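Probable transcriptional regulator (Pseudomonas aeruginosa, PDB 2NNN) probably binds DNA and regulates transcription as a winged-helix protein of the MarR family. Local coordinates at residues P38-R46 / L58-I69; R23-I32 / A112-P123. All coordinates share one frame; numbering follows the deposited sequence.

Contact 1. Residues P38-R46 / L58-I69; sequences PTQWAALVR and LGRLTAMDAATI
The carbonyl oxygen of L61 is gripped by two nitrogens of the R46 side chain. NH2 of R46 lies 2.8 Å from O of L61, nearly in line with the C=O bond (165° at the oxygen). NE of R46 adds a weak second bond. The contact belongs to the helix-turn-helix region of the MarR-type winged-helix domain. Helix 38-50 packs here on helix 55-61, on the turn that follows and on the first turn of helix 66-78, probably the DNA-recognition helix as in other MarR proteins.

The R46 chain bends at chi2 (68°) and chi3 (84°), which swings the guanidinium round to the L61 carbonyl. It slides past L58 and T62 in the opposite direction and crosses L61 at about a right angle. CB of R46 touches CG2 of T62 at 3.7 Å, and CG of R46 lies 3.8 Å from CD1 of L58. NH1 of R46 turns to other charges, with salt bridges to E49 and to D10 of the second subunit.

OG1 of T62 and N of L61 reach O of L58 from opposite faces of its carbonyl plane. Further along, A43 offers a small CB to CD1 of I69. M64, a selenomethionine bent at chi3, lies against T39. Its SE is 3.8 Å from CB of T39, and its CE sits 3.6 Å from O of T39.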
loop_
_atom_site.group_PDB
_atom_site.type_symbol
_atom_site.label_atom_id
_atom_site.label_comp_id
_atom_site.label_asym_id
_atom_site.label_seq_id
_atom_site.Cartn_x
_atom_site.Cartn_y
_atom_site.Cartn_z
ATOM N N PRO A 38 -2.520 2.587 -10.673
ATOM C CA PRO A 38 -3.645 1.791 -10.142
ATOM C C PRO A 38 -4.886 2.598 -9.769
ATOM O O PRO A 38 -5.998 2.184 -10.118
ATOM C CB PRO A 38 -3.040 1.116 -8.900
ATOM C CG PRO A 38 -1.611 0.895 -9.278
ATOM C CD PRO A 38 -1.228 2.132 -10.105
ATOM N N THR A 39 -4.708 3.720 -9.058
ATOM C CA THR A 39 -5.840 4.496 -8.523
ATOM C C THR A 39 -6.495 5.296 -9.628
ATOM O O THR A 39 -7.726 5.402 -9.679
ATOM C CB THR A 39 -5.443 5.415 -7.342
ATOM O OG1 THR A 39 -4.282 6.175 -7.681
ATOM C CG2 THR A 39 -5.109 4.583 -6.113
ATOM N N GLN A 40 -5.678 5.835 -10.534
ATOM C CA GLN A 40 -6.199 6.459 -11.743
ATOM C C GLN A 40 -7.130 5.525 -12.512
ATOM O O GLN A 40 -8.176 5.956 -12.985
ATOM C CB GLN A 40 -5.067 6.979 -12.636
ATOM C CG GLN A 40 -4.536 8.331 -12.173
ATOM C CD GLN A 40 -3.207 8.705 -12.801
ATOM O OE1 GLN A 40 -2.816 8.175 -13.843
ATOM N NE2 GLN A 40 -2.504 9.636 -12.165
ATOM N N TRP A 41 -6.761 4.249 -12.581
ATOM C CA TRP A 41 -7.531 3.203 -13.279
ATOM C C TRP A 41 -8.804 2.865 -12.516
ATOM O O TRP A 41 -9.870 2.713 -13.121
ATOM C CB TRP A 41 -6.669 1.938 -13.469
ATOM C CG TRP A 41 -7.414 0.754 -14.078
ATOM C CD1 TRP A 41 -7.788 -0.404 -13.438
ATOM C CD2 TRP A 41 -7.852 0.605 -15.453
ATOM N NE1 TRP A 41 -8.429 -1.251 -14.320
ATOM C CE2 TRP A 41 -8.487 -0.655 -15.558
ATOM C CE3 TRP A 41 -7.774 1.417 -16.597
ATOM C CZ2 TRP A 41 -9.054 -1.111 -16.757
ATOM C CZ3 TRP A 41 -8.333 0.953 -17.793
ATOM C CH2 TRP A 41 -8.962 -0.296 -17.859
ATOM N N ALA A 42 -8.684 2.745 -11.192
ATOM C CA ALA A 42 -9.811 2.454 -10.297
ATOM C C ALA A 42 -10.918 3.500 -10.427
ATOM O O ALA A 42 -12.095 3.144 -10.541
ATOM C CB ALA A 42 -9.337 2.375 -8.842
ATOM N N ALA A 43 -10.537 4.776 -10.387
ATOM C CA ALA A 43 -11.481 5.881 -10.592
ATOM C C ALA A 43 -12.097 5.832 -11.975
ATOM O O ALA A 43 -13.273 6.077 -12.116
ATOM C CB ALA A 43 -10.812 7.215 -10.376
ATOM N N LEU A 44 -11.303 5.504 -12.991
ATOM C CA LEU A 44 -11.821 5.383 -14.369
ATOM C C LEU A 44 -12.853 4.251 -14.456
ATOM O O LEU A 44 -13.959 4.442 -14.969
ATOM C CB LEU A 44 -10.677 5.099 -15.351
ATOM C CG LEU A 44 -10.979 5.282 -16.829
ATOM C CD1 LEU A 44 -10.771 6.753 -17.233
ATOM C CD2 LEU A 44 -10.107 4.360 -17.677
ATOM N N VAL A 45 -12.467 3.074 -13.960
ATOM C CA VAL A 45 -13.365 1.929 -13.889
ATOM C C VAL A 45 -14.660 2.301 -13.158
ATOM O O VAL A 45 -15.739 2.095 -13.699
ATOM C CB VAL A 45 -12.665 0.688 -13.263
ATOM C CG1 VAL A 45 -13.639 -0.465 -13.067
ATOM C CG2 VAL A 45 -11.494 0.250 -14.146
ATOM N N ARG A 46 -14.543 2.883 -11.963
ATOM C CA ARG A 46 -15.712 3.230 -11.160
ATOM C C ARG A 46 -16.665 4.224 -11.842
ATOM O O ARG A 46 -17.877 4.017 -11.821
ATOM C CB ARG A 46 -15.309 3.730 -9.769
ATOM C CG ARG A 46 -16.473 3.860 -8.786
ATOM C CD ARG A 46 -17.041 2.502 -8.417
ATOM N NE ARG A 46 -16.289 1.877 -7.330
ATOM C CZ ARG A 46 -16.391 0.598 -6.973
ATOM N NH1 ARG A 46 -17.194 -0.232 -7.625
ATOM N NH2 ARG A 46 -15.671 0.139 -5.966
ATOM N N LEU A 58 -17.303 9.665 -5.609
ATOM C CA LEU A 58 -16.426 8.814 -6.392
ATOM C C LEU A 58 -15.255 8.362 -5.496
ATOM O O LEU A 58 -14.837 7.212 -5.531
ATOM C CB LEU A 58 -15.928 9.544 -7.650
ATOM C CG LEU A 58 -14.870 8.818 -8.508
ATOM C CD1 LEU A 58 -15.322 7.431 -8.981
ATOM C CD2 LEU A 58 -14.359 9.650 -9.694
ATOM N N GLY A 59 -14.780 9.293 -4.671
ATOM C CA GLY A 59 -13.720 9.045 -3.728
ATOM C C GLY A 59 -14.102 7.978 -2.740
ATOM O O GLY A 59 -13.333 7.052 -2.507
ATOM N N ARG A 60 -15.305 8.099 -2.186
ATOM C CA ARG A 60 -15.804 7.183 -1.162
ATOM C C ARG A 60 -16.178 5.784 -1.682
ATOM O O ARG A 60 -16.478 4.890 -0.886
ATOM C CB ARG A 60 -16.989 7.813 -0.412
ATOM C CG ARG A 60 -16.627 9.090 0.362
ATOM C CD ARG A 60 -17.863 9.863 0.818
ATOM N NE ARG A 60 -18.285 9.412 2.142
ATOM C CZ ARG A 60 -19.298 8.581 2.358
ATOM N NH1 ARG A 60 -20.002 8.132 1.324
ATOM N NH2 ARG A 60 -19.621 8.209 3.598
ATOM N N LEU A 61 -16.174 5.601 -3.004
ATOM C CA LEU A 61 -16.455 4.300 -3.610
ATOM C C LEU A 61 -15.173 3.635 -4.080
ATOM O O LEU A 61 -15.193 2.467 -4.495
ATOM C CB LEU A 61 -17.416 4.433 -4.789
ATOM C CG LEU A 61 -18.886 4.792 -4.511
ATOM C CD1 LEU A 61 -19.509 5.533 -5.712
ATOM C CD2 LEU A 61 -19.685 3.544 -4.165
ATOM N N THR A 62 -14.064 4.375 -4.017
ATOM C CA THR A 62 -12.747 3.852 -4.427
ATOM C C THR A 62 -11.687 4.003 -3.327
ATOM O O THR A 62 -10.497 4.028 -3.628
ATOM C CB THR A 62 -12.225 4.537 -5.689
ATOM O OG1 THR A 62 -12.160 5.948 -5.462
ATOM C CG2 THR A 62 -13.128 4.268 -6.866
ATOM N N ALA A 63 -12.148 4.088 -2.071
ATOM C CA ALA A 63 -11.325 4.294 -0.870
ATOM C C ALA A 63 -10.339 5.460 -1.001
ATOM O O ALA A 63 -9.167 5.348 -0.660
ATOM C CB ALA A 63 -10.621 3.003 -0.473
HETATM N N MSE A 64 -10.834 6.585 -1.486
HETATM C CA MSE A 64 -9.998 7.742 -1.707
HETATM C C MSE A 64 -10.522 9.014 -1.065
HETATM O O MSE A 64 -11.710 9.348 -1.136
HETATM C CB MSE A 64 -9.743 7.975 -3.202
HETATM C CG MSE A 64 -8.570 7.168 -3.733
HETATM SE SE MSE A 64 -8.150 7.501 -5.598
HETATM C CE MSE A 64 -9.195 6.145 -6.523
ATOM N N ASP A 65 -9.581 9.704 -0.438
ATOM C CA ASP A 65 -9.727 11.033 0.126
ATOM C C ASP A 65 -10.236 12.032 -0.870
ATOM O O ASP A 65 -10.005 11.871 -2.065
ATOM C CB ASP A 65 -8.333 11.521 0.500
ATOM C CG ASP A 65 -8.230 11.830 1.904
ATOM O OD1 ASP A 65 -9.297 11.820 2.534
ATOM O OD2 ASP A 65 -7.107 12.056 2.391
ATOM N N ALA A 66 -10.865 13.089 -0.360
ATOM C CA ALA A 66 -11.246 14.254 -1.154
ATOM C C ALA A 66 -10.045 14.852 -1.880
ATOM O O ALA A 66 -10.105 15.108 -3.084
ATOM C CB ALA A 66 -11.916 15.311 -0.258
ATOM N N ALA A 67 -8.962 15.072 -1.140
ATOM C CA ALA A 67 -7.690 15.529 -1.711
ATOM C C ALA A 67 -7.078 14.515 -2.698
ATOM O O ALA A 67 -6.562 14.907 -3.744
ATOM C CB ALA A 67 -6.697 15.861 -0.601
ATOM N N THR A 68 -7.144 13.225 -2.368
ATOM C CA THR A 68 -6.634 12.173 -3.244
ATOM C C THR A 68 -7.452 12.041 -4.523
ATOM O O THR A 68 -6.885 12.044 -5.604
ATOM C CB THR A 68 -6.559 10.806 -2.523
ATOM O OG1 THR A 68 -5.884 10.970 -1.277
ATOM C CG2 THR A 68 -5.794 9.776 -3.358
ATOM N N ILE A 69 -8.777 11.928 -4.404
ATOM C CA ILE A 69 -9.623 11.819 -5.584
ATOM C C ILE A 69 -9.587 13.086 -6.414
ATOM O O ILE A 69 -9.659 13.018 -7.638
ATOM C CB ILE A 69 -11.081 11.387 -5.275
ATOM C CG1 ILE A 69 -11.788 10.944 -6.562
ATOM C CG2 ILE A 69 -11.864 12.495 -4.574
ATOM C CD1 ILE A 69 -11.270 9.639 -7.146
#

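Contact 2. Residues R23-I32 / A112-P123; sequences RYAALFANGI and AAREINRQALAP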
loop_
_atom_site.group_PDB
_atom_site.type_symbol
_atom_site.label_atom_id
_atom_site.label_comp_id
_atom_site.label_asym_id
_atom_site.label_seq_id
_atom_site.Cartn_x
_atom_site.Cartn_y
_atom_site.Cartn_z
ATOM N N ARG A 23 4.515 -5.314 -4.980
ATOM C CA ARG A 23 4.569 -6.256 -6.116
ATOM C C ARG A 23 3.452 -5.951 -7.110
ATOM O O ARG A 23 3.676 -5.918 -8.324
ATOM C CB ARG A 23 4.468 -7.716 -5.651
ATOM C CG ARG A 23 4.225 -8.703 -6.801
ATOM C CD ARG A 23 4.482 -10.126 -6.372
ATOM N NE ARG A 23 4.077 -11.113 -7.370
ATOM C CZ ARG A 23 2.850 -11.608 -7.527
ATOM N NH1 ARG A 23 1.831 -11.188 -6.779
ATOM N NH2 ARG A 23 2.636 -12.516 -8.477
ATOM N N TYR A 24 2.253 -5.711 -6.587
ATOM C CA TYR A 24 1.118 -5.397 -7.442
ATOM C C TYR A 24 1.411 -4.140 -8.248
ATOM O O TYR A 24 1.203 -4.111 -9.466
ATOM C CB TYR A 24 -0.203 -5.272 -6.649
ATOM C CG TYR A 24 -1.348 -5.048 -7.595
ATOM C CD1 TYR A 24 -1.995 -6.133 -8.197
ATOM C CD2 TYR A 24 -1.744 -3.748 -7.956
ATOM C CE1 TYR A 24 -3.019 -5.936 -9.100
ATOM C CE2 TYR A 24 -2.767 -3.548 -8.859
ATOM C CZ TYR A 24 -3.394 -4.653 -9.427
ATOM O OH TYR A 24 -4.407 -4.469 -10.333
ATOM N N ALA A 25 1.910 -3.109 -7.570
ATOM C CA ALA A 25 2.282 -1.843 -8.221
ATOM C C ALA A 25 3.276 -2.037 -9.386
ATOM O O ALA A 25 3.175 -1.368 -10.408
ATOM C CB ALA A 25 2.830 -0.862 -7.185
ATOM N N ALA A 26 4.222 -2.964 -9.211
ATOM C CA ALA A 26 5.220 -3.310 -10.223
ATOM C C ALA A 26 4.609 -4.031 -11.443
ATOM O O ALA A 26 4.947 -3.722 -12.578
ATOM C CB ALA A 26 6.278 -4.163 -9.604
ATOM N N LEU A 27 3.715 -4.987 -11.201
ATOM C CA LEU A 27 2.994 -5.706 -12.275
ATOM C C LEU A 27 2.056 -4.776 -13.043
ATOM O O LEU A 27 1.914 -4.867 -14.262
ATOM C CB LEU A 27 2.186 -6.876 -11.688
ATOM C CG LEU A 27 2.924 -7.995 -10.921
ATOM C CD1 LEU A 27 1.912 -8.890 -10.198
ATOM C CD2 LEU A 27 3.779 -8.819 -11.841
ATOM N N PHE A 28 1.395 -3.891 -12.310
ATOM C CA PHE A 28 0.484 -2.952 -12.911
ATOM C C PHE A 28 1.203 -1.961 -13.843
ATOM O O PHE A 28 0.789 -1.762 -15.001
ATOM C CB PHE A 28 -0.325 -2.228 -11.834
ATOM C CG PHE A 28 -1.480 -1.431 -12.391
ATOM C CD1 PHE A 28 -1.267 -0.169 -12.957
ATOM C CD2 PHE A 28 -2.776 -1.957 -12.378
ATOM C CE1 PHE A 28 -2.341 0.576 -13.482
ATOM C CE2 PHE A 28 -3.843 -1.234 -12.908
ATOM C CZ PHE A 28 -3.625 0.035 -13.456
ATOM N N ALA A 29 2.268 -1.345 -13.339
ATOM C CA ALA A 29 3.081 -0.436 -14.142
ATOM C C ALA A 29 3.680 -1.119 -15.383
ATOM O O ALA A 29 3.783 -0.485 -16.446
ATOM C CB ALA A 29 4.180 0.205 -13.279
ATOM N N ASN A 30 4.070 -2.396 -15.248
ATOM C CA ASN A 30 4.604 -3.168 -16.373
ATOM C C ASN A 30 3.524 -3.564 -17.353
ATOM O O ASN A 30 3.776 -3.680 -18.540
ATOM C CB ASN A 30 5.315 -4.450 -15.913
ATOM C CG ASN A 30 6.560 -4.176 -15.082
ATOM O OD1 ASN A 30 7.065 -3.060 -15.043
ATOM N ND2 ASN A 30 7.045 -5.199 -14.396
ATOM N N GLY A 31 2.316 -3.772 -16.855
ATOM C CA GLY A 31 1.308 -4.486 -17.627
ATOM C C GLY A 31 0.162 -3.692 -18.226
ATOM O O GLY A 31 -0.482 -4.166 -19.169
ATOM N N ILE A 32 -0.117 -2.508 -17.680
ATOM C CA ILE A 32 -1.364 -1.800 -18.047
ATOM C C ILE A 32 -1.392 -1.183 -19.437
ATOM O O ILE A 32 -2.430 -1.200 -20.107
ATOM C CB ILE A 32 -1.872 -0.798 -16.962
ATOM C CG1 ILE A 32 -3.403 -0.640 -17.103
ATOM C CG2 ILE A 32 -0.988 0.468 -16.886
ATOM C CD1 ILE A 32 -3.920 0.708 -16.729
ATOM N N ALA A 112 -5.492 -5.940 -20.394
ATOM C CA ALA A 112 -4.304 -5.740 -19.563
ATOM C C ALA A 112 -4.623 -5.731 -18.044
ATOM O O ALA A 112 -3.936 -6.388 -17.262
ATOM C CB ALA A 112 -3.581 -4.454 -19.986
ATOM N N ALA A 113 -5.660 -5.010 -17.629
ATOM C CA ALA A 113 -6.055 -5.013 -16.213
ATOM C C ALA A 113 -6.437 -6.419 -15.732
ATOM O O ALA A 113 -6.110 -6.806 -14.604
ATOM C CB ALA A 113 -7.166 -4.051 -15.957
ATOM N N ARG A 114 -7.092 -7.191 -16.599
ATOM C CA ARG A 114 -7.393 -8.589 -16.300
ATOM C C ARG A 114 -6.120 -9.405 -16.165
ATOM O O ARG A 114 -6.024 -10.262 -15.293
ATOM C CB ARG A 114 -8.288 -9.209 -17.377
ATOM C CG ARG A 114 -9.704 -8.699 -17.321
ATOM C CD ARG A 114 -10.642 -9.564 -18.138
ATOM N NE ARG A 114 -11.990 -9.005 -18.094
ATOM C CZ ARG A 114 -12.555 -8.349 -19.101
ATOM N NH1 ARG A 114 -11.895 -8.184 -20.256
ATOM N NH2 ARG A 114 -13.783 -7.867 -18.957
ATOM N N GLU A 115 -5.150 -9.129 -17.032
ATOM C CA GLU A 115 -3.873 -9.839 -17.041
ATOM C C GLU A 115 -3.004 -9.486 -15.834
ATOM O O GLU A 115 -2.402 -10.372 -15.226
ATOM C CB GLU A 115 -3.121 -9.582 -18.368
ATOM C CG GLU A 115 -1.683 -10.093 -18.404
ATOM C CD GLU A 115 -1.546 -11.611 -18.168
ATOM O OE1 GLU A 115 -2.546 -12.362 -18.167
ATOM O OE2 GLU A 115 -0.409 -12.066 -17.982
ATOM N N ILE A 116 -2.924 -8.203 -15.496
ATOM C CA ILE A 116 -2.235 -7.778 -14.271
ATOM C C ILE A 116 -2.789 -8.510 -13.046
ATOM O O ILE A 116 -2.027 -9.011 -12.225
ATOM C CB ILE A 116 -2.329 -6.237 -14.061
ATOM C CG1 ILE A 116 -1.601 -5.506 -15.187
ATOM C CG2 ILE A 116 -1.807 -5.825 -12.678
ATOM C CD1 ILE A 116 -2.002 -4.064 -15.333
ATOM N N ASN A 117 -4.118 -8.590 -12.954
ATOM C CA ASN A 117 -4.819 -9.261 -11.860
ATOM C C ASN A 117 -4.557 -10.755 -11.832
ATOM O O ASN A 117 -4.414 -11.327 -10.748
ATOM C CB ASN A 117 -6.325 -9.012 -11.971
ATOM C CG ASN A 117 -7.107 -9.574 -10.784
ATOM O OD1 ASN A 117 -7.682 -10.673 -10.851
ATOM N ND2 ASN A 117 -7.125 -8.828 -9.685
ATOM N N ARG A 118 -4.514 -11.397 -13.014
ATOM C CA ARG A 118 -4.203 -12.835 -13.053
ATOM C C ARG A 118 -2.760 -13.163 -12.647
ATOM O O ARG A 118 -2.531 -14.163 -11.983
ATOM C CB ARG A 118 -4.646 -13.549 -14.355
ATOM C CG ARG A 118 -3.847 -13.278 -15.582
ATOM C CD ARG A 118 -3.846 -14.467 -16.601
ATOM N NE ARG A 118 -2.900 -15.500 -16.180
ATOM C CZ ARG A 118 -1.586 -15.495 -16.419
ATOM N NH1 ARG A 118 -1.005 -14.528 -17.126
ATOM N NH2 ARG A 118 -0.845 -16.482 -15.945
ATOM N N GLN A 119 -1.814 -12.305 -13.031
ATOM C CA GLN A 119 -0.397 -12.435 -12.656
ATOM C C GLN A 119 -0.179 -12.217 -11.155
ATOM O O GLN A 119 0.603 -12.948 -10.523
ATOM C CB GLN A 119 0.447 -11.416 -13.417
ATOM C CG GLN A 119 0.650 -11.719 -14.880
ATOM C CD GLN A 119 1.479 -10.651 -15.605
ATOM O OE1 GLN A 119 1.485 -10.589 -16.845
ATOM N NE2 GLN A 119 2.180 -9.805 -14.838
ATOM N N ALA A 120 -0.846 -11.203 -10.594
ATOM C CA ALA A 120 -0.814 -10.956 -9.158
ATOM C C ALA A 120 -1.158 -12.224 -8.375
ATOM O O ALA A 120 -0.516 -12.536 -7.362
ATOM C CB ALA A 120 -1.758 -9.802 -8.769
ATOM N N LEU A 121 -2.158 -12.956 -8.862
ATOM C CA LEU A 121 -2.656 -14.127 -8.157
ATOM C C LEU A 121 -2.009 -15.428 -8.614
ATOM O O LEU A 121 -2.217 -16.466 -7.991
ATOM C CB LEU A 121 -4.183 -14.217 -8.267
ATOM C CG LEU A 121 -4.997 -13.080 -7.628
ATOM C CD1 LEU A 121 -6.443 -13.225 -7.994
ATOM C CD2 LEU A 121 -4.839 -13.066 -6.141
ATOM N N ALA A 122 -1.201 -15.364 -9.670
ATOM C CA ALA A 122 -0.628 -16.558 -10.298
ATOM C C ALA A 122 0.036 -17.594 -9.361
ATOM O O ALA A 122 -0.113 -18.790 -9.614
ATOM C CB ALA A 122 0.325 -16.172 -11.440
ATOM N N PRO A 123 0.786 -17.153 -8.313
ATOM C CA PRO A 123 1.412 -18.060 -7.325
ATOM C C PRO A 123 0.450 -18.993 -6.561
ATOM O O PRO A 123 0.892 -19.773 -5.701
ATOM C CB PRO A 123 2.031 -17.084 -6.311
ATOM C CG PRO A 123 2.279 -15.857 -7.071
ATOM C CD PRO A 123 1.127 -15.747 -8.020
#
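I116 is the knob of this contact. Its side chain sits in a hole formed by Y24, L27, F28 and G31 of helix 13-31. Segments 23-31 and 112-121 run roughly antiparallel (147°), and their axes approach to 9.3 Å.

The packing is tight around I116. CD1 of I116 reaches the backbone, 3.4 Å from N of I32. The same methyl makes an off-centre CH-pi contact with the F28 ring, 4.2 Å from its centroid. The I116 and Y24 side chains cross at about a right angle, and CG2 of I116 lies 3.8 Å from CE1 of Y24. G31 has no side chain, and CG1 of I116 packs 3.9 Å from its CA. One turn earlier, CB of A112 is 3.2 Å from O of G31. One turn later, CB of A120 lies in plane at the edge of the Y24 ring, 3.7 Å from CD1 of Y24.

The flank toward R23 is more polar and partly exposed. L27 reaches across with CD1 near CA of A120, while CD2 lies by Q119. R23 is extended from CG to NE, which carries its guanidinium to the backbone carbonyls of Q119 and A120, late in helix 100-121. NH1 of R23 bonds to O of A120 at 2.8 Å and 167°, in the carbonyl plane and on a lone pair. NH2 of R23 adds weak bonds to O of Q119 and O of A120. CD1 of L27 covers one face of this guanidinium. The margin is looser at Q119 and at P123, whose ring borders NH2 of R23.

I13 of the second subunit packs on A120. The pairing of the first helix, 13-31, with the long helix 100-121, beside the partner chain, is characteristic of the MarR dimerisation domain.

Overall arrangement
The two contacts belong to one MarR-type domain, with centres 19 Å apart. Contact 1 is buried near the middle of the chain and packs helix 38-50 against the helix-turn-helix. Contact 2 lies farther out, is partly buried, and pairs two long helices distant in sequence. Both use an arginine on backbone carbonyl oxygen, one in contact 1 and two in contact 2. In contact 1 the arginine chain lies along L58, L61 and T62, while M64 packs on T39, A42 and A43. Contact 2 relies on an isoleucine knob and aromatic rings. They meet at P38 and W41: P38 packs on F28, and W41 on F28, I32 and A113. Both also touch the second subunit.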